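Long-range contacts in penicillin-binding protein 1A (Mycobacterium tuberculosis, PDB 5CXW), which polymerises glycan strands and cross-links their peptides to build peptidoglycan, the second step being carried out by the penicillin-sensitive transpeptidase domain described here: residues A[136-141]-A[149-154]; A[116-121]-A[155-160]. All blocks are in the same frame, centred on the assembly; numbering follows the deposited sequence. Where two conformers were deposited one is given.

Along the chain, 116-121 comes first, carrying strand 117-119; 136-141 follows and its strand 140-142 pairs antiparallel with that strand. Helix 143-149 then leads to 149-154, and helix 152-161 runs on into 155-160. Interaction 1 closes the shorter loop, with seven residues between its segments, and this loop lies wholly within the 33 residues spanned by interaction 2. The two contacts nest and do not cross; their centres are about 8 Å apart. Both join the two-stranded sheet to helix 152-161 or the turn before it. Ser120 stitches them together: its carbonyl meets Thr153 OG1, and its hydroxyl meets the Gly139 carbonyl.

Interaction 1: residues A[136-141]-A[149-154]; sequences EGCGTC and MSLNTS. With 35P ((2R,4S)-5,5-dimethyl-2-{(1R)-2-oxo-1-[(phenoxyacetyl)amino]ethyl}-1,3-thiazolidine-4-carboxylic acid), chain C.
A disulfide, Cys138 SG to Cys141 SG at 2.1 Å, forms the sulfur-rich side of this contact, and Leu151 presses one methyl against it. CD1 of Leu151 lies 3.7 Å from Cys138 SG and 4.2 Å from Cys141 SG, so a single methyl touches both halves of the bridge. Leu151 CD2 lies 4.1 Å from Glu136 CG. Met149 supplies the second apolar arm. Its chain bends at the last torsion (chi3 68°), which swings CE over to the Gly137 carbonyl oxygen at 3.6 Å and to Glu136 CG, while SD stays beside Cys138 CB; the Glu136 and Met149 side chains cross at about a right angle. Direct contact is therefore van der Waals, and the polar link is one water between Cys141 O and Ser154 OG, 2.6 Å from the latter.

Between Met149 and Leu151, Ser150 has positive phi and ends helix 143-149 in a Schellman motif. Ser150 OG accepts from N7 of the bound, ring-opened penicillin V at 3.0 Å and also bonds Lys100 and Lys291; Asn152 ND2 gives the ligand's O18 a weak bond (121° at the hydrogen). Ser150-Leu151-Asn152 is consistent with the SxN motif of this family. The chemistry thus divides: hydrophobic and sulfur groups pack against the disulfide loop, while the polar side chains of Ser150 and, weakly, Asn152 bond to the antibiotic.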
loop_
_atom_site.group_PDB
_atom_site.type_symbol
_atom_site.label_atom_id
_atom_site.label_comp_id
_atom_site.label_asym_id
_atom_site.label_seq_id
_atom_site.Cartn_x
_atom_site.Cartn_y
_atom_site.Cartn_z
ATOM N N GLU A 136 -12.161 3.198 21.188
ATOM C CA GLU A 136 -10.911 2.561 21.638
ATOM C C GLU A 136 -9.859 3.645 21.921
ATOM O O GLU A 136 -9.839 4.689 21.268
ATOM C CB GLU A 136 -10.405 1.590 20.518
ATOM C CG GLU A 136 -9.110 0.783 20.771
ATOM C CD GLU A 136 -9.335 -0.648 21.318
ATOM O OE1 GLU A 136 -9.707 -1.563 20.533
ATOM O OE2 GLU A 136 -9.088 -0.868 22.537
ATOM N N GLY A 137 -9.033 3.432 22.938
ATOM C CA GLY A 137 -7.865 4.269 23.154
ATOM C C GLY A 137 -6.846 3.535 23.987
ATOM O O GLY A 137 -7.044 2.382 24.359
ATOM N N CYS A 138 -5.768 4.207 24.329
ATOM C CA CYS A 138 -4.733 3.583 25.136
ATOM C C CYS A 138 -4.377 4.477 26.313
ATOM O O CYS A 138 -3.364 4.248 26.948
ATOM C CB CYS A 138 -3.538 3.325 24.242
ATOM S SG CYS A 138 -2.748 4.848 23.661
ATOM N N GLY A 139 -5.215 5.456 26.650
ATOM C CA GLY A 139 -4.808 6.583 27.488
ATOM C C GLY A 139 -3.699 7.342 26.759
ATOM O O GLY A 139 -3.980 7.959 25.745
ATOM N N THR A 140 -2.471 7.265 27.260
ATOM C CA THR A 140 -1.286 7.821 26.571
ATOM C C THR A 140 -0.388 6.611 26.287
ATOM O O THR A 140 -0.163 5.805 27.174
ATOM C CB THR A 140 -0.564 8.860 27.431
ATOM O OG1 THR A 140 -1.409 9.991 27.582
ATOM C CG2 THR A 140 0.696 9.365 26.801
ATOM N N CYS A 141 0.032 6.426 25.037
ATOM C CA CYS A 141 0.906 5.266 24.650
ATOM C C CYS A 141 1.819 5.719 23.543
ATOM O O CYS A 141 1.569 6.736 22.940
ATOM C CB CYS A 141 0.129 4.023 24.199
ATOM S SG CYS A 141 -0.917 4.200 22.749
ATOM N N MET A 149 -2.723 -0.358 17.095
ATOM C CA MET A 149 -4.142 -0.230 17.465
ATOM C C MET A 149 -4.923 0.651 16.496
ATOM O O MET A 149 -6.162 0.720 16.550
ATOM C CB MET A 149 -4.261 0.338 18.883
ATOM C CG MET A 149 -3.772 -0.618 19.929
ATOM S SD MET A 149 -3.812 0.179 21.573
ATOM C CE MET A 149 -5.575 0.296 21.754
ATOM N N SER A 150 -4.185 1.314 15.625
ATOM C CA SER A 150 -4.683 2.221 14.601
ATOM C C SER A 150 -5.536 3.338 15.187
ATOM O O SER A 150 -6.708 3.496 14.871
ATOM C CB SER A 150 -5.371 1.473 13.473
ATOM O OG SER A 150 -5.254 2.288 12.302
ATOM N N LEU A 151 -4.902 4.062 16.101
ATOM C CA LEU A 151 -5.606 5.152 16.759
ATOM C C LEU A 151 -5.575 6.425 15.937
ATOM O O LEU A 151 -4.520 7.027 15.789
ATOM C CB LEU A 151 -5.056 5.359 18.161
ATOM C CG LEU A 151 -5.075 4.080 19.024
ATOM C CD1 LEU A 151 -4.399 4.406 20.355
ATOM C CD2 LEU A 151 -6.451 3.555 19.205
ATOM N N ASN A 152 -6.723 6.851 15.436
ATOM C CA ASN A 152 -6.846 8.093 14.648
ATOM C C ASN A 152 -6.411 9.311 15.464
ATOM O O ASN A 152 -5.761 10.229 14.945
ATOM C CB ASN A 152 -8.260 8.321 14.196
ATOM C CG ASN A 152 -8.674 7.453 13.054
ATOM O OD1 ASN A 152 -8.011 6.476 12.662
ATOM N ND2 ASN A 152 -9.871 7.806 12.491
ATOM N N THR A 153 -6.820 9.345 16.728
ATOM C CA THR A 153 -6.596 10.539 17.552
ATOM C C THR A 153 -5.071 10.712 17.744
ATOM O O THR A 153 -4.507 11.819 17.558
ATOM C CB THR A 153 -7.292 10.378 18.893
ATOM O OG1 THR A 153 -6.833 9.177 19.489
ATOM C CG2 THR A 153 -8.810 10.373 18.747
ATOM N N SER A 154 -4.384 9.625 18.081
ATOM C CA SER A 154 -2.950 9.693 18.345
ATOM C C SER A 154 -2.180 10.116 17.097
ATOM O O SER A 154 -1.244 10.922 17.159
ATOM C CB SER A 154 -2.479 8.287 18.734
ATOM O OG SER A 154 -3.181 7.781 19.873
HETATM C C24 35P C . -15.752 6.032 11.177
HETATM C C23 35P C . -17.126 5.936 10.974
HETATM C C22 35P C . -17.639 4.936 10.179
HETATM C C21 35P C . -16.809 4.002 9.577
HETATM C C20 35P C . -15.446 4.073 9.767
HETATM C C19 35P C . -14.909 5.094 10.587
HETATM O O1 35P C . -13.564 5.218 10.835
HETATM C C2 35P C . -12.699 4.146 10.472
HETATM C C3 35P C . -11.353 4.375 11.102
HETATM O O18 35P C . -11.262 5.027 12.133
HETATM N N4 35P C . -10.347 3.799 10.462
HETATM C C5 35P C . -8.985 3.864 10.970
HETATM C C6 35P C . -8.080 3.680 9.822
HETATM O O17 35P C . -8.394 3.157 8.733
HETATM C C8 35P C . -8.632 2.754 12.055
HETATM N N7 35P C . -8.000 1.758 11.238
HETATM S S11 35P C . -9.897 1.933 12.864
HETATM C C10 35P C . -9.718 0.379 12.125
HETATM C C12 35P C . -11.080 -0.194 11.734
HETATM C C15 35P C . -9.052 -0.641 13.011
HETATM C C9 35P C . -8.892 0.683 10.870
HETATM C C13 35P C . -8.102 -0.407 10.216
HETATM O O14 35P C . -6.873 -0.476 10.524
HETATM O O16 35P C . -8.698 -1.128 9.387
HETATM O O HOH W 1 -1.354 7.214 21.673
#

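Interaction 2: residues A[116-121]-A[155-160]; sequences YQVDSS and YYRLML
Arg157 dominates this contact, its guanidinium reaching the end of strand 117-119. The chain is extended from CG to NE, which carries NH1 to two backbone carbonyls. The bond from Arg157 NH1 to Ser121 O is 2.7 Å long and fairly straight (161°), in the carbonyl plane and on a lone pair; NH2 adds a weak bond to the same oxygen. Arg157 NH1 also donates to Asp119 O at 2.9 Å, here from above the carbonyl plane. The Asp119 carboxylate, held by Ser121 N in an Asx turn, stacks on one guanidinium face, a salt bridge of charges alone.

Toward the N-terminal end of 116-121, Val118 CG1 lies by Arg157 CB in the conformer given; this is uncertain, since a second position was also modelled. Leu158 has CG anti to its backbone N (chi1 180°), which brings Leu158 CD1 to the Tyr116 ring, 4.0 Å from Tyr116 CD2; the Leu158 side chain also touches Ala107 of helix 100-109. The arrangement is strand-on-helix packing in the transpeptidase domain: strand 117-119 and its flanking loops pack on helix 152-161, with Arg157 donating to the carbonyls at the strand's end.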
loop_
_atom_site.group_PDB
_atom_site.type_symbol
_atom_site.label_atom_id
_atom_site.label_comp_id
_atom_site.label_asym_id
_atom_site.label_seq_id
_atom_site.Cartn_x
_atom_site.Cartn_y
_atom_site.Cartn_z
ATOM N N TYR A 116 7.928 7.707 21.494
ATOM C CA TYR A 116 7.283 8.995 21.728
ATOM C C TYR A 116 5.853 8.747 22.213
ATOM O O TYR A 116 5.060 8.101 21.524
ATOM C CB TYR A 116 7.313 9.864 20.455
ATOM C CG TYR A 116 6.600 11.176 20.647
ATOM C CD1 TYR A 116 6.983 12.060 21.641
ATOM C CD2 TYR A 116 5.527 11.515 19.819
ATOM C CE1 TYR A 116 6.324 13.281 21.783
ATOM C CE2 TYR A 116 4.894 12.761 19.928
ATOM C CZ TYR A 116 5.244 13.588 20.922
ATOM O OH TYR A 116 4.527 14.785 20.995
ATOM N N GLN A 117 5.518 9.281 23.388
ATOM C CA GLN A 117 4.198 9.029 24.009
ATOM C C GLN A 117 3.226 10.090 23.574
ATOM O O GLN A 117 3.523 11.299 23.710
ATOM C CB GLN A 117 4.361 9.112 25.520
ATOM C CG GLN A 117 5.210 8.024 26.119
ATOM C CD GLN A 117 4.461 6.726 26.199
ATOM O OE1 GLN A 117 3.239 6.701 26.400
ATOM N NE2 GLN A 117 5.163 5.624 25.968
ATOM N N VAL A 118 2.055 9.651 23.110
ATOM C CA VAL A 118 1.010 10.517 22.565
ATOM C C VAL A 118 -0.319 10.253 23.257
ATOM O O VAL A 118 -0.635 9.103 23.567
ATOM C CB VAL A 118 0.807 10.260 21.061
ATOM C CG1 VAL A 118 -0.162 11.270 20.483
ATOM C CG2 VAL A 118 2.129 10.340 20.342
ATOM N N ASP A 119 -1.082 11.319 23.549
ATOM C CA ASP A 119 -2.404 11.161 24.134
ATOM C C ASP A 119 -3.355 10.591 23.069
ATOM O O ASP A 119 -3.289 11.007 21.943
ATOM C CB ASP A 119 -2.898 12.544 24.553
ATOM C CG ASP A 119 -4.288 12.516 25.183
ATOM O OD1 ASP A 119 -4.832 11.504 25.535
ATOM O OD2 ASP A 119 -4.809 13.619 25.418
ATOM N N SER A 120 -4.185 9.600 23.429
ATOM C CA SER A 120 -5.145 9.030 22.486
ATOM C C SER A 120 -6.576 9.496 22.668
ATOM O O SER A 120 -7.485 8.973 22.038
ATOM C CB SER A 120 -5.102 7.491 22.545
ATOM O OG SER A 120 -5.531 7.018 23.754
ATOM N N SER A 121 -6.770 10.475 23.549
ATOM C CA SER A 121 -8.125 10.929 23.817
ATOM C C SER A 121 -8.738 11.608 22.590
ATOM O O SER A 121 -8.002 12.083 21.697
ATOM C CB SER A 121 -8.123 11.914 24.984
ATOM O OG SER A 121 -7.485 13.118 24.674
ATOM N N TYR A 155 -2.584 9.577 15.947
ATOM C CA TYR A 155 -1.895 9.872 14.667
ATOM C C TYR A 155 -2.183 11.324 14.231
ATOM O O TYR A 155 -1.349 11.943 13.589
ATOM C CB TYR A 155 -2.147 8.772 13.584
ATOM C CG TYR A 155 -0.985 7.819 13.722
ATOM C CD1 TYR A 155 -0.899 6.911 14.781
ATOM C CD2 TYR A 155 0.093 7.912 12.892
ATOM C CE1 TYR A 155 0.249 6.132 14.989
ATOM C CE2 TYR A 155 1.250 7.177 13.060
ATOM C CZ TYR A 155 1.340 6.278 14.110
ATOM O OH TYR A 155 2.497 5.595 14.330
ATOM N N TYR A 156 -3.385 11.837 14.504
ATOM C CA TYR A 156 -3.666 13.278 14.285
ATOM C C TYR A 156 -2.737 14.131 15.133
ATOM O O TYR A 156 -2.105 15.071 14.619
ATOM C CB TYR A 156 -5.113 13.610 14.603
ATOM C CG TYR A 156 -5.880 14.219 13.477
ATOM C CD1 TYR A 156 -6.459 13.430 12.534
ATOM C CD2 TYR A 156 -6.056 15.592 13.370
ATOM C CE1 TYR A 156 -7.168 13.956 11.472
ATOM C CE2 TYR A 156 -6.820 16.137 12.357
ATOM C CZ TYR A 156 -7.345 15.313 11.392
ATOM O OH TYR A 156 -8.152 15.840 10.384
ATOM N N ARG A 157 -2.593 13.824 16.423
ATOM C CA ARG A 157 -1.688 14.564 17.269
ATOM C C ARG A 157 -0.233 14.415 16.796
ATOM O O ARG A 157 0.563 15.375 16.917
ATOM C CB ARG A 157 -1.791 14.158 18.751
ATOM C CG ARG A 157 -3.085 14.511 19.429
ATOM C CD ARG A 157 -2.961 14.322 20.928
ATOM N NE ARG A 157 -4.153 14.849 21.638
ATOM C CZ ARG A 157 -5.301 14.162 21.819
ATOM N NH1 ARG A 157 -5.414 12.907 21.493
ATOM N NH2 ARG A 157 -6.344 14.769 22.408
ATOM N N LEU A 158 0.153 13.226 16.354
ATOM C CA LEU A 158 1.501 13.057 15.884
ATOM C C LEU A 158 1.759 13.949 14.646
ATOM O O LEU A 158 2.800 14.645 14.575
ATOM C CB LEU A 158 1.783 11.633 15.526
ATOM C CG LEU A 158 3.182 11.354 15.009
ATOM C CD1 LEU A 158 4.303 11.711 15.979
ATOM C CD2 LEU A 158 3.272 9.886 14.593
ATOM N N MET A 159 0.824 13.938 13.711
ATOM C CA MET A 159 0.943 14.807 12.523
ATOM C C MET A 159 1.048 16.263 12.927
ATOM O O MET A 159 1.870 16.996 12.356
ATOM C CB MET A 159 -0.246 14.591 11.588
ATOM C CG MET A 159 -0.409 15.681 10.520
ATOM S SD MET A 159 -1.867 15.393 9.568
ATOM C CE MET A 159 -3.114 15.853 10.810
ATOM N N LEU A 160 0.234 16.727 13.873
ATOM C CA LEU A 160 0.296 18.120 14.277
ATOM C C LEU A 160 1.623 18.509 14.947
ATOM O O LEU A 160 2.046 19.690 14.874
ATOM C CB LEU A 160 -0.896 18.490 15.119
ATOM C CG LEU A 160 -2.225 18.416 14.403
ATOM C CD1 LEU A 160 -3.308 18.605 15.455
ATOM C CD2 LEU A 160 -2.389 19.357 13.244
#